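Local coordinates for protein manganese lipoxygenase (Gaeumannomyces graminis, PDB 5FX8) that catalyses the manganese-dependent oxygenation of linoleic and alpha-linolenic acids to 11S- and 13R-hydroperoxy fatty acids, at residues F128-F134 / L520-E526; L137-W142 / A529-S534; W142-E148 / A537-A542. All coordinates share one frame; numbering follows the deposited sequence.

Contact 1: F128-F134 / L520-E526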
loop_
_atom_site.group_PDB
_atom_site.type_symbol
_atom_site.label_atom_id
_atom_site.label_comp_id
_atom_site.label_asym_id
_atom_site.label_seq_id
_atom_site.Cartn_x
_atom_site.Cartn_y
_atom_site.Cartn_z
ATOM N N PHE A 128 3.365 -10.527 27.309
ATOM C CA PHE A 128 2.967 -11.791 26.712
ATOM C C PHE A 128 3.411 -12.902 27.644
ATOM O O PHE A 128 4.611 -13.124 27.822
ATOM C CB PHE A 128 3.589 -12.005 25.333
ATOM C CG PHE A 128 3.210 -10.982 24.315
ATOM C CD1 PHE A 128 2.010 -10.318 24.398
ATOM C CD2 PHE A 128 4.070 -10.686 23.266
ATOM C CE1 PHE A 128 1.675 -9.380 23.468
ATOM C CE2 PHE A 128 3.727 -9.745 22.323
ATOM C CZ PHE A 128 2.535 -9.093 22.426
ATOM N N LYS A 129 2.447 -13.612 28.218
ATOM C CA LYS A 129 2.740 -14.841 28.939
ATOM C C LYS A 129 2.438 -16.089 28.128
ATOM O O LYS A 129 2.987 -17.145 28.430
ATOM C CB LYS A 129 1.942 -14.897 30.240
ATOM C CG LYS A 129 1.857 -13.574 30.952
ATOM C CD LYS A 129 0.410 -13.168 31.172
ATOM C CE LYS A 129 0.333 -11.970 32.091
ATOM N NZ LYS A 129 1.142 -10.871 31.520
ATOM N N THR A 130 1.573 -15.996 27.124
ATOM C CA THR A 130 1.210 -17.142 26.305
ATOM C C THR A 130 0.955 -16.642 24.890
ATOM O O THR A 130 0.869 -15.440 24.653
ATOM C CB THR A 130 -0.008 -17.871 26.881
ATOM O OG1 THR A 130 -0.387 -18.928 25.997
ATOM C CG2 THR A 130 -1.183 -16.929 27.038
ATOM N N LEU A 131 0.846 -17.569 23.935
ATOM C CA LEU A 131 0.630 -17.153 22.551
ATOM C C LEU A 131 -0.692 -16.415 22.358
ATOM O O LEU A 131 -0.827 -15.661 21.396
ATOM C CB LEU A 131 0.687 -18.355 21.606
ATOM C CG LEU A 131 1.892 -18.521 20.674
ATOM C CD1 LEU A 131 3.179 -18.467 21.430
ATOM C CD2 LEU A 131 1.825 -19.835 19.983
ATOM N N ASP A 132 -1.663 -16.595 23.247
ATOM C CA ASP A 132 -2.955 -15.954 23.036
ATOM C C ASP A 132 -2.895 -14.466 23.334
ATOM O O ASP A 132 -3.701 -13.702 22.800
ATOM C CB ASP A 132 -4.030 -16.617 23.897
ATOM C CG ASP A 132 -3.881 -18.087 23.993
ATOM O OD1 ASP A 132 -4.247 -18.754 23.066
ATOM O OD2 ASP A 132 -3.389 -18.581 24.994
ATOM N N ASP A 133 -1.957 -14.033 24.183
ATOM C CA ASP A 133 -1.825 -12.611 24.483
ATOM C C ASP A 133 -1.367 -11.813 23.277
ATOM O O ASP A 133 -1.455 -10.584 23.296
ATOM C CB ASP A 133 -0.853 -12.382 25.641
ATOM C CG ASP A 133 -1.252 -13.132 26.891
ATOM O OD1 ASP A 133 -2.472 -13.289 27.095
ATOM O OD2 ASP A 133 -0.356 -13.582 27.649
ATOM N N PHE A 134 -0.881 -12.477 22.232
ATOM C CA PHE A 134 -0.582 -11.771 21.001
ATOM C C PHE A 134 -1.807 -11.103 20.417
ATOM O O PHE A 134 -1.666 -10.174 19.629
ATOM C CB PHE A 134 0.026 -12.713 19.982
ATOM C CG PHE A 134 1.508 -12.783 20.035
ATOM C CD1 PHE A 134 2.283 -11.874 19.339
ATOM C CD2 PHE A 134 2.137 -13.749 20.779
ATOM C CE1 PHE A 134 3.663 -11.931 19.389
ATOM C CE2 PHE A 134 3.520 -13.811 20.830
ATOM C CZ PHE A 134 4.278 -12.903 20.130
ATOM N N LEU A 520 7.126 -18.736 23.093
ATOM C CA LEU A 520 7.382 -17.312 22.952
ATOM C C LEU A 520 8.823 -17.008 22.617
ATOM O O LEU A 520 9.112 -15.890 22.195
ATOM C CB LEU A 520 7.015 -16.575 24.231
ATOM C CG LEU A 520 5.541 -16.539 24.591
ATOM C CD1 LEU A 520 5.367 -15.988 25.959
ATOM C CD2 LEU A 520 4.800 -15.680 23.628
ATOM N N ALA A 521 9.735 -17.956 22.793
ATOM C CA ALA A 521 11.144 -17.620 22.670
ATOM C C ALA A 521 11.545 -17.393 21.230
ATOM O O ALA A 521 12.530 -16.707 20.966
ATOM C CB ALA A 521 12.005 -18.708 23.289
ATOM N N TRP A 522 10.818 -17.962 20.286
ATOM C CA TRP A 522 11.167 -17.719 18.899
ATOM C C TRP A 522 10.541 -16.439 18.392
ATOM O O TRP A 522 11.010 -15.873 17.411
ATOM C CB TRP A 522 10.759 -18.921 18.048
ATOM C CG TRP A 522 11.706 -20.119 18.181
ATOM C CD1 TRP A 522 12.763 -20.415 17.369
ATOM C CD2 TRP A 522 11.677 -21.154 19.181
ATOM N NE1 TRP A 522 13.389 -21.563 17.792
ATOM C CE2 TRP A 522 12.747 -22.032 18.907
ATOM C CE3 TRP A 522 10.857 -21.424 20.283
ATOM C CZ2 TRP A 522 13.014 -23.158 19.696
ATOM C CZ3 TRP A 522 11.127 -22.552 21.065
ATOM C CH2 TRP A 522 12.193 -23.391 20.767
ATOM N N LEU A 523 9.579 -15.959 19.056
ATOM C CA LEU A 523 8.753 -14.879 18.565
ATOM C C LEU A 523 9.239 -13.548 19.106
ATOM O O LEU A 523 9.959 -13.500 20.093
ATOM C CB LEU A 523 7.299 -15.122 18.975
ATOM C CG LEU A 523 6.600 -16.281 18.280
ATOM C CD1 LEU A 523 5.215 -16.419 18.793
ATOM C CD2 LEU A 523 6.550 -15.966 16.806
ATOM N N PRO A 524 8.870 -12.430 18.495
ATOM C CA PRO A 524 9.297 -11.143 19.043
ATOM C C PRO A 524 8.704 -10.884 20.420
ATOM O O PRO A 524 7.658 -11.419 20.791
ATOM C CB PRO A 524 8.769 -10.139 18.017
ATOM C CG PRO A 524 7.666 -10.859 17.326
ATOM C CD PRO A 524 8.158 -12.249 17.220
ATOM N N ASN A 525 9.381 -10.038 21.181
ATOM C CA ASN A 525 8.832 -9.601 22.451
ATOM C C ASN A 525 7.814 -8.488 22.205
ATOM O O ASN A 525 7.532 -8.121 21.071
ATOM C CB ASN A 525 9.950 -9.166 23.381
ATOM C CG ASN A 525 10.686 -7.967 22.872
ATOM O OD1 ASN A 525 10.094 -7.022 22.376
ATOM N ND2 ASN A 525 11.993 -7.991 23.003
ATOM N N GLU A 526 7.274 -7.918 23.273
ATOM C CA GLU A 526 6.192 -6.953 23.121
ATOM C C GLU A 526 6.602 -5.769 22.252
ATOM O O GLU A 526 5.862 -5.356 21.358
ATOM C CB GLU A 526 5.733 -6.475 24.496
ATOM C CG GLU A 526 5.158 -7.570 25.384
ATOM C CD GLU A 526 6.197 -8.511 25.978
ATOM O OE1 GLU A 526 7.416 -8.293 25.807
ATOM O OE2 GLU A 526 5.782 -9.491 26.623
#

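Contact 2: L137-W142 / A529-S534. With NAG (2-acetamido-2-deoxy-beta-D-glucopyranose), chain K.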
loop_
_atom_site.group_PDB
_atom_site.type_symbol
_atom_site.label_atom_id
_atom_site.label_comp_id
_atom_site.label_asym_id
_atom_site.label_seq_id
_atom_site.Cartn_x
_atom_site.Cartn_y
_atom_site.Cartn_z
ATOM N N LEU A 137 -2.112 -7.379 20.778
ATOM C CA LEU A 137 -1.502 -6.563 19.755
ATOM C C LEU A 137 -2.521 -5.945 18.800
ATOM O O LEU A 137 -2.252 -4.889 18.222
ATOM C CB LEU A 137 -0.527 -7.453 19.028
ATOM C CG LEU A 137 0.630 -6.924 18.238
ATOM C CD1 LEU A 137 1.431 -6.015 19.080
ATOM C CD2 LEU A 137 1.407 -8.154 17.860
ATOM N N TYR A 138 -3.697 -6.547 18.647
ATOM C CA TYR A 138 -4.629 -6.183 17.586
ATOM C C TYR A 138 -5.997 -5.749 18.081
ATOM O O TYR A 138 -6.616 -4.873 17.481
ATOM C CB TYR A 138 -4.795 -7.370 16.628
ATOM C CG TYR A 138 -3.546 -7.766 15.882
ATOM C CD1 TYR A 138 -3.026 -6.950 14.903
ATOM C CD2 TYR A 138 -2.905 -8.948 16.152
ATOM C CE1 TYR A 138 -1.916 -7.291 14.226
ATOM C CE2 TYR A 138 -1.786 -9.301 15.476
ATOM C CZ TYR A 138 -1.299 -8.466 14.511
ATOM O OH TYR A 138 -0.180 -8.790 13.810
ATOM N N ASN A 139 -6.510 -6.344 19.142
ATOM C CA ASN A 139 -7.883 -6.074 19.540
ATOM C C ASN A 139 -8.032 -4.634 19.972
ATOM O O ASN A 139 -7.441 -4.217 20.966
ATOM C CB ASN A 139 -8.293 -7.004 20.665
ATOM C CG ASN A 139 -8.370 -8.427 20.208
ATOM O OD1 ASN A 139 -8.433 -8.693 19.007
ATOM N ND2 ASN A 139 -8.355 -9.357 21.150
ATOM N N GLY A 140 -8.832 -3.877 19.235
ATOM C CA GLY A 140 -9.137 -2.520 19.616
ATOM C C GLY A 140 -8.129 -1.498 19.169
ATOM O O GLY A 140 -8.295 -0.316 19.471
ATOM N N HIS A 141 -7.093 -1.905 18.458
ATOM C CA HIS A 141 -6.023 -1.007 18.096
ATOM C C HIS A 141 -5.958 -0.866 16.590
ATOM O O HIS A 141 -6.622 -1.588 15.841
ATOM C CB HIS A 141 -4.680 -1.496 18.638
ATOM C CG HIS A 141 -4.601 -1.510 20.130
ATOM N ND1 HIS A 141 -4.521 -0.360 20.881
ATOM C CD2 HIS A 141 -4.591 -2.535 21.012
ATOM C CE1 HIS A 141 -4.468 -0.676 22.160
ATOM N NE2 HIS A 141 -4.507 -1.989 22.266
ATOM N N TRP A 142 -5.143 0.098 16.170
ATOM C CA TRP A 142 -4.876 0.341 14.763
ATOM C C TRP A 142 -6.138 0.707 14.000
ATOM O O TRP A 142 -6.239 0.450 12.807
ATOM C CB TRP A 142 -4.211 -0.863 14.118
ATOM C CG TRP A 142 -3.139 -1.452 14.924
ATOM C CD1 TRP A 142 -3.211 -2.567 15.685
ATOM C CD2 TRP A 142 -1.801 -0.980 15.027
ATOM N NE1 TRP A 142 -1.997 -2.823 16.275
ATOM C CE2 TRP A 142 -1.113 -1.858 15.884
ATOM C CE3 TRP A 142 -1.116 0.106 14.484
ATOM C CZ2 TRP A 142 0.213 -1.680 16.214
ATOM C CZ3 TRP A 142 0.200 0.276 14.811
ATOM C CH2 TRP A 142 0.853 -0.611 15.667
ATOM N N ALA A 529 7.174 -6.863 18.601
ATOM C CA ALA A 529 5.907 -7.189 17.966
ATOM C C ALA A 529 5.144 -5.934 17.587
ATOM O O ALA A 529 4.581 -5.844 16.489
ATOM C CB ALA A 529 5.070 -8.046 18.902
ATOM N N VAL A 530 5.100 -4.961 18.494
ATOM C CA VAL A 530 4.496 -3.680 18.159
ATOM C C VAL A 530 5.248 -3.031 17.015
ATOM O O VAL A 530 4.660 -2.331 16.187
ATOM C CB VAL A 530 4.446 -2.772 19.402
ATOM C CG1 VAL A 530 3.923 -1.427 19.063
ATOM C CG2 VAL A 530 3.551 -3.384 20.419
ATOM N N GLU A 531 6.547 -3.268 16.930
ATOM C CA GLU A 531 7.330 -2.603 15.905
ATOM C C GLU A 531 7.112 -3.258 14.550
ATOM O O GLU A 531 7.154 -2.586 13.509
ATOM C CB GLU A 531 8.801 -2.612 16.309
ATOM C CG GLU A 531 9.498 -1.269 16.228
ATOM C CD GLU A 531 8.727 -0.140 16.898
ATOM O OE1 GLU A 531 8.852 0.013 18.132
ATOM O OE2 GLU A 531 8.015 0.610 16.181
ATOM N N GLN A 532 6.868 -4.570 14.549
ATOM C CA GLN A 532 6.495 -5.237 13.316
ATOM C C GLN A 532 5.128 -4.755 12.856
ATOM O O GLN A 532 4.975 -4.268 11.728
ATOM C CB GLN A 532 6.535 -6.751 13.502
ATOM C CG GLN A 532 5.669 -7.486 12.494
ATOM C CD GLN A 532 5.979 -8.963 12.312
ATOM O OE1 GLN A 532 6.988 -9.488 12.778
ATOM N NE2 GLN A 532 5.092 -9.642 11.624
ATOM N N VAL A 533 4.140 -4.787 13.745
ATOM C CA VAL A 533 2.831 -4.334 13.307
ATOM C C VAL A 533 2.883 -2.873 12.878
ATOM O O VAL A 533 2.159 -2.468 11.977
ATOM C CB VAL A 533 1.761 -4.600 14.385
ATOM C CG1 VAL A 533 0.413 -4.208 13.879
ATOM C CG2 VAL A 533 1.718 -6.032 14.681
ATOM N N SER A 534 3.788 -2.087 13.447
ATOM C CA SER A 534 3.837 -0.664 13.131
ATOM C C SER A 534 4.464 -0.408 11.765
ATOM O O SER A 534 4.013 0.477 11.026
ATOM C CB SER A 534 4.598 0.068 14.215
ATOM O OG SER A 534 4.678 1.447 13.908
HETATM C C1 NAG K . 6.268 5.684 19.439
HETATM C C2 NAG K . 6.911 4.415 18.945
HETATM C C3 NAG K . 8.376 4.661 18.627
HETATM C C4 NAG K . 8.496 5.799 17.635
HETATM C C5 NAG K . 7.809 7.015 18.213
HETATM C C6 NAG K . 7.785 8.181 17.272
HETATM C C7 NAG K . 6.447 2.117 19.661
HETATM C C8 NAG K . 6.307 1.201 20.828
HETATM N N2 NAG K . 6.764 3.379 19.945
HETATM O O3 NAG K . 8.939 3.507 18.030
HETATM O O4 NAG K . 9.863 6.076 17.367
HETATM O O5 NAG K . 6.443 6.699 18.495
HETATM O O6 NAG K . 7.042 9.231 17.869
HETATM O O7 NAG K . 6.303 1.732 18.520
#

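Contact 3: W142-E148 / A537-A542. With NAG (2-acetamido-2-deoxy-beta-D-glucopyranose), chain N.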
loop_
_atom_site.group_PDB
_atom_site.type_symbol
_atom_site.label_atom_id
_atom_site.label_comp_id
_atom_site.label_asym_id
_atom_site.label_seq_id
_atom_site.Cartn_x
_atom_site.Cartn_y
_atom_site.Cartn_z
ATOM N N TRP A 142 -5.143 0.098 16.170
ATOM C CA TRP A 142 -4.876 0.341 14.763
ATOM C C TRP A 142 -6.138 0.707 14.000
ATOM O O TRP A 142 -6.239 0.450 12.807
ATOM C CB TRP A 142 -4.211 -0.863 14.118
ATOM C CG TRP A 142 -3.139 -1.452 14.924
ATOM C CD1 TRP A 142 -3.211 -2.567 15.685
ATOM C CD2 TRP A 142 -1.801 -0.980 15.027
ATOM N NE1 TRP A 142 -1.997 -2.823 16.275
ATOM C CE2 TRP A 142 -1.113 -1.858 15.884
ATOM C CE3 TRP A 142 -1.116 0.106 14.484
ATOM C CZ2 TRP A 142 0.213 -1.680 16.214
ATOM C CZ3 TRP A 142 0.200 0.276 14.811
ATOM C CH2 TRP A 142 0.853 -0.611 15.667
ATOM N N LYS A 143 -7.098 1.317 14.691
ATOM C CA LYS A 143 -8.360 1.691 14.072
ATOM C C LYS A 143 -8.199 2.751 12.997
ATOM O O LYS A 143 -9.030 2.820 12.089
ATOM C CB LYS A 143 -9.324 2.198 15.122
ATOM C CG LYS A 143 -9.960 1.109 15.909
ATOM C CD LYS A 143 -10.589 1.685 17.164
ATOM C CE LYS A 143 -11.772 0.859 17.649
ATOM N NZ LYS A 143 -12.321 1.471 18.895
ATOM N N GLU A 144 -7.193 3.616 13.097
ATOM C CA GLU A 144 -7.013 4.621 12.059
ATOM C C GLU A 144 -5.999 4.190 11.002
ATOM O O GLU A 144 -6.180 4.483 9.819
ATOM C CB GLU A 144 -6.601 5.953 12.682
ATOM C CG GLU A 144 -7.662 6.634 13.550
ATOM C CD GLU A 144 -7.078 7.735 14.452
ATOM O OE1 GLU A 144 -6.325 7.423 15.404
ATOM O OE2 GLU A 144 -7.367 8.921 14.214
ATOM N N SER A 145 -4.953 3.481 11.410
ATOM C CA SER A 145 -3.943 2.979 10.490
ATOM C C SER A 145 -4.488 1.880 9.609
ATOM O O SER A 145 -4.134 1.787 8.432
ATOM C CB SER A 145 -2.760 2.433 11.277
ATOM O OG SER A 145 -2.169 3.463 12.022
ATOM N N VAL A 146 -5.300 1.009 10.182
ATOM C CA VAL A 146 -5.866 -0.122 9.476
ATOM C C VAL A 146 -7.368 -0.132 9.723
ATOM O O VAL A 146 -7.871 -0.983 10.463
ATOM C CB VAL A 146 -5.199 -1.419 9.933
ATOM C CG1 VAL A 146 -5.618 -2.542 9.057
ATOM C CG2 VAL A 146 -3.699 -1.240 9.906
ATOM N N PRO A 147 -8.127 0.763 9.098
ATOM C CA PRO A 147 -9.543 0.891 9.465
ATOM C C PRO A 147 -10.344 -0.376 9.280
ATOM O O PRO A 147 -11.217 -0.656 10.099
ATOM C CB PRO A 147 -10.035 2.004 8.543
ATOM C CG PRO A 147 -8.835 2.694 8.111
ATOM C CD PRO A 147 -7.777 1.670 8.005
ATOM N N GLU A 148 -10.072 -1.157 8.243
ATOM C CA GLU A 148 -10.769 -2.417 8.011
ATOM C C GLU A 148 -10.388 -3.505 9.009
ATOM O O GLU A 148 -10.985 -4.587 8.978
ATOM C CB GLU A 148 -10.508 -2.884 6.574
ATOM C CG GLU A 148 -9.056 -3.282 6.273
ATOM C CD GLU A 148 -8.102 -2.161 5.726
ATOM O OE1 GLU A 148 -8.055 -0.997 6.204
ATOM O OE2 GLU A 148 -7.332 -2.495 4.799
ATOM N N ALA A 537 1.822 -1.689 9.255
ATOM C CA ALA A 537 0.797 -0.664 9.179
ATOM C C ALA A 537 1.282 0.536 8.381
ATOM O O ALA A 537 0.487 1.203 7.730
ATOM C CB ALA A 537 0.361 -0.231 10.578
ATOM N N ARG A 538 2.576 0.826 8.413
ATOM C CA ARG A 538 3.077 1.914 7.597
ATOM C C ARG A 538 3.141 1.570 6.114
ATOM O O ARG A 538 3.274 2.483 5.291
ATOM C CB ARG A 538 4.447 2.348 8.105
ATOM C CG ARG A 538 4.398 3.584 8.999
ATOM C CD ARG A 538 5.738 3.800 9.641
ATOM N NE ARG A 538 5.957 2.926 10.778
ATOM C CZ ARG A 538 7.122 2.376 11.043
ATOM N NH1 ARG A 538 8.138 2.607 10.236
ATOM N NH2 ARG A 538 7.270 1.605 12.097
ATOM N N PHE A 539 3.051 0.284 5.745
ATOM C CA PHE A 539 2.886 -0.038 4.322
ATOM C C PHE A 539 1.458 0.183 3.820
ATOM O O PHE A 539 1.231 0.195 2.609
ATOM C CB PHE A 539 3.291 -1.477 4.044
ATOM C CG PHE A 539 4.749 -1.768 4.253
ATOM C CD1 PHE A 539 5.671 -0.761 4.369
ATOM C CD2 PHE A 539 5.197 -3.076 4.320
ATOM C CE1 PHE A 539 6.988 -1.053 4.549
ATOM C CE2 PHE A 539 6.518 -3.362 4.490
ATOM C CZ PHE A 539 7.408 -2.347 4.600
ATOM N N ASN A 540 0.497 0.355 4.710
ATOM C CA ASN A 540 -0.899 0.557 4.364
ATOM C C ASN A 540 -1.173 2.049 4.181
ATOM O O ASN A 540 -0.390 2.901 4.601
ATOM C CB ASN A 540 -1.796 -0.036 5.447
ATOM C CG ASN A 540 -3.222 -0.227 4.997
ATOM O OD1 ASN A 540 -3.483 -0.670 3.891
ATOM N ND2 ASN A 540 -4.153 0.125 5.851
ATOM N N ARG A 541 -2.280 2.353 3.507
ATOM C CA ARG A 541 -2.661 3.728 3.200
ATOM C C ARG A 541 -4.162 3.858 3.433
ATOM O O ARG A 541 -4.958 3.660 2.520
ATOM C CB ARG A 541 -2.300 4.122 1.773
ATOM C CG ARG A 541 -0.856 4.517 1.542
ATOM C CD ARG A 541 -0.489 5.824 2.233
ATOM N NE ARG A 541 0.916 6.170 2.052
ATOM C CZ ARG A 541 1.909 5.567 2.692
ATOM N NH1 ARG A 541 1.649 4.596 3.533
ATOM N NH2 ARG A 541 3.158 5.907 2.474
ATOM N N ALA A 542 -4.532 4.245 4.636
ATOM C CA ALA A 542 -5.914 4.392 5.043
ATOM C C ALA A 542 -6.643 5.546 4.363
ATOM O O ALA A 542 -7.869 5.591 4.424
ATOM C CB ALA A 542 -5.958 4.560 6.563
HETATM C C1 NAG N . -6.042 11.498 18.480
HETATM C C2 NAG N . -7.481 11.057 18.133
HETATM C C3 NAG N . -7.713 11.095 16.620
HETATM C C4 NAG N . -7.327 12.453 16.053
HETATM C C5 NAG N . -5.871 12.733 16.404
HETATM C C6 NAG N . -5.376 14.085 15.957
HETATM C C7 NAG N . -8.568 9.495 19.715
HETATM C C8 NAG N . -8.748 8.056 20.097
HETATM N N2 NAG N . -7.773 9.729 18.661
HETATM O O3 NAG N . -9.090 10.844 16.373
HETATM O O4 NAG N . -7.523 12.495 14.644
HETATM O O5 NAG N . -5.738 12.728 17.827
HETATM O O6 NAG N . -4.333 14.513 16.827
HETATM O O7 NAG N . -9.112 10.399 20.337
HETATM O O HOH W 1 -5.263 -2.267 2.468
#

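Contact 1: F128-F134 / L520-E526
Phe128 and Glu526 meet where the loop after helix 86-124 passes the start of helix 526-539 in the lipoxygenase fold. Their side chains run past each other in opposite directions. CG of Glu526 lies over the centre of the Phe128 ring, a CH-pi contact of 3.9 Å to the centroid. The Glu526 chain bends at its second torsion (chi2 75°). The bend brings its carboxylate back to the Phe128 backbone, where Phe128 N donates to Glu526 OE2 at 2.7 Å. The anti lone pair of OE2 is used, and ring and carboxylate planes are 31° apart. One residue therefore holds Phe128 by ring face and by amide.

Leu520 works with both of its methyl branches. CD1 rests against backbone carbonyls, 3.5 Å from Phe128 O. CD2 turns to the edge of the Phe134 ring, near its plane, with CE2 3.6 Å away. Leu131 adds its CD1, which touches both Leu520 CD2 and Leu523 CD1; its side chain meets that of Leu523 at about a right angle. Leu523 also presses its CD1 on Phe134.

Ile122 of helix 86-124 touches both Phe128 and Glu526, and Leu272 of helix 268-305 touches Leu131. Asn525 is the N-cap of helix 526-539, and its own N is bonded to Gln528 OE1. The turn at 128-134 is braced from within by Asp133. Its OD2 accepts from Lys129 N at 2.9 Å and from Thr130 N at 3.1 Å, the second from above the carboxylate plane.

Contact 2: L137-W142 / A529-S534
Leu137 and Val530 bring the two backbones nearest, with 6.8 Å between their CA atoms. The spacing has opened to 8.9 Å between Trp142 CA and Ser534 CA. Segment 529-534 is regular helix. Segment 137-142 leaves a 3-10 turn and folds through a type II beta turn from Tyr138 to His141. Gly140 takes the positive phi (85°) of that turn. Trp142 then also has a positive phi, and its side chain heads for the helix.

Val533 lies at the middle of the contact, and its two methyls have different partners. CG1 stands anti to the backbone N (chi1 -176°) and lies over one face of the Trp142 indole, toward the rim, 3.4 Å from CE2. CG2 faces Tyr138 and Leu137, with 3.8 Å to Leu137 CG. The Tyr138 side chain crosses Val533 obliquely.

Leu137 forks over the helix. Its CD1 packs on Val530 CG2 at 3.6 Å, and its CD2 packs on Ala529 CB at 3.8 Å. The far end of the indole reaches the backbone of Ser534. The indole is fixed in rotation by a bond inside its own segment. Trp142 NE1 donates to Leu137 O at 2.9 Å, in the ring plane and nearly along the C=O axis.

The packing is apolar and buried. On its outer margin Val530 and Glu531 neighbour an N-linked sugar. The loop at Leu493 touches Leu137 and, on helix 526-539, Ala529, and its Leu493 N is bonded to Tyr138 OH. Loop 137-142 thus packs on both helix 526-539 and helix 86-124, where Ile122 meets Leu137 and Ala115 meets Trp142.

Contact 3: W142-E148 / A537-A542
Asn540 and Ser145 make the direct hydrogen bond between these segments, where the chain leaves helix 526-539 in the lipoxygenase fold. Asn540 ND2 donates to Ser145 O at 3.1 Å, with an N-H...O angle of 154°. The donor lies in the carbonyl plane, and the acceptor lies close to the amide plane. The Asn540 chain leaves the backbone with CG anti to N (chi1 -163°), which sends the amide across to the loop. Gln107 of helix 86-124 ties both segments to that helix, through bonds to Ser145 O, Ala537 O and Ala542 N, while Glu114 of the same helix accepts from the backbone N of Glu144 and Ser145.

One water adds a bridge. It donates to Asn540 OD1 at 2.8 Å and to Glu148 OE2 at 3.1 Å. The amide of Asn540 is thereby gripped at both ends, which fixes its rotation. Glu148 OE2 also forms a salt bridge with Lys488, which probably balances part of its charge.

The apolar contacts are small and rest on two alanine methyls. Ala537 CB sits among Trp142 CE3, Ser145 CB and Val146 CG2. Ala542 CB lies against the Pro147 ring, 3.7 Å from CD, and beside Glu144 O.

The manganese site is near. The Asn540 side chain is about 7 Å from that of the ligand Val618 and about 11 Å from the metal. Arg541 touches Val618 and turns its guanidinium back toward the backbone of Arg538 and Asn540. Its NH1 donates to Arg538 O at 3.2 Å and to Asn540 O at 2.9 Å, both acceptors in the guanidinium plane.

The three contacts follow one another along helix 526-539, from its N-cap to the residues that follow it. The loop 128-148, between helices 86-124 and 161-166, runs beside it in the same order. Contact 1 and contact 2 have centres about 13 Å apart and touch through Pro524, Phe128 and Phe134 against Ala529. Contact 2 and contact 3 have centres about 10 Å apart and share Trp142. Contacts 1 and 3 do not touch, and their centres are about 23 Å apart. Nearly 390 residues separate the paired segments. Helix 86-124 backs all three. The series joins early and late parts of the lipoxygenase chain and leads from the periphery toward the manganese ligands.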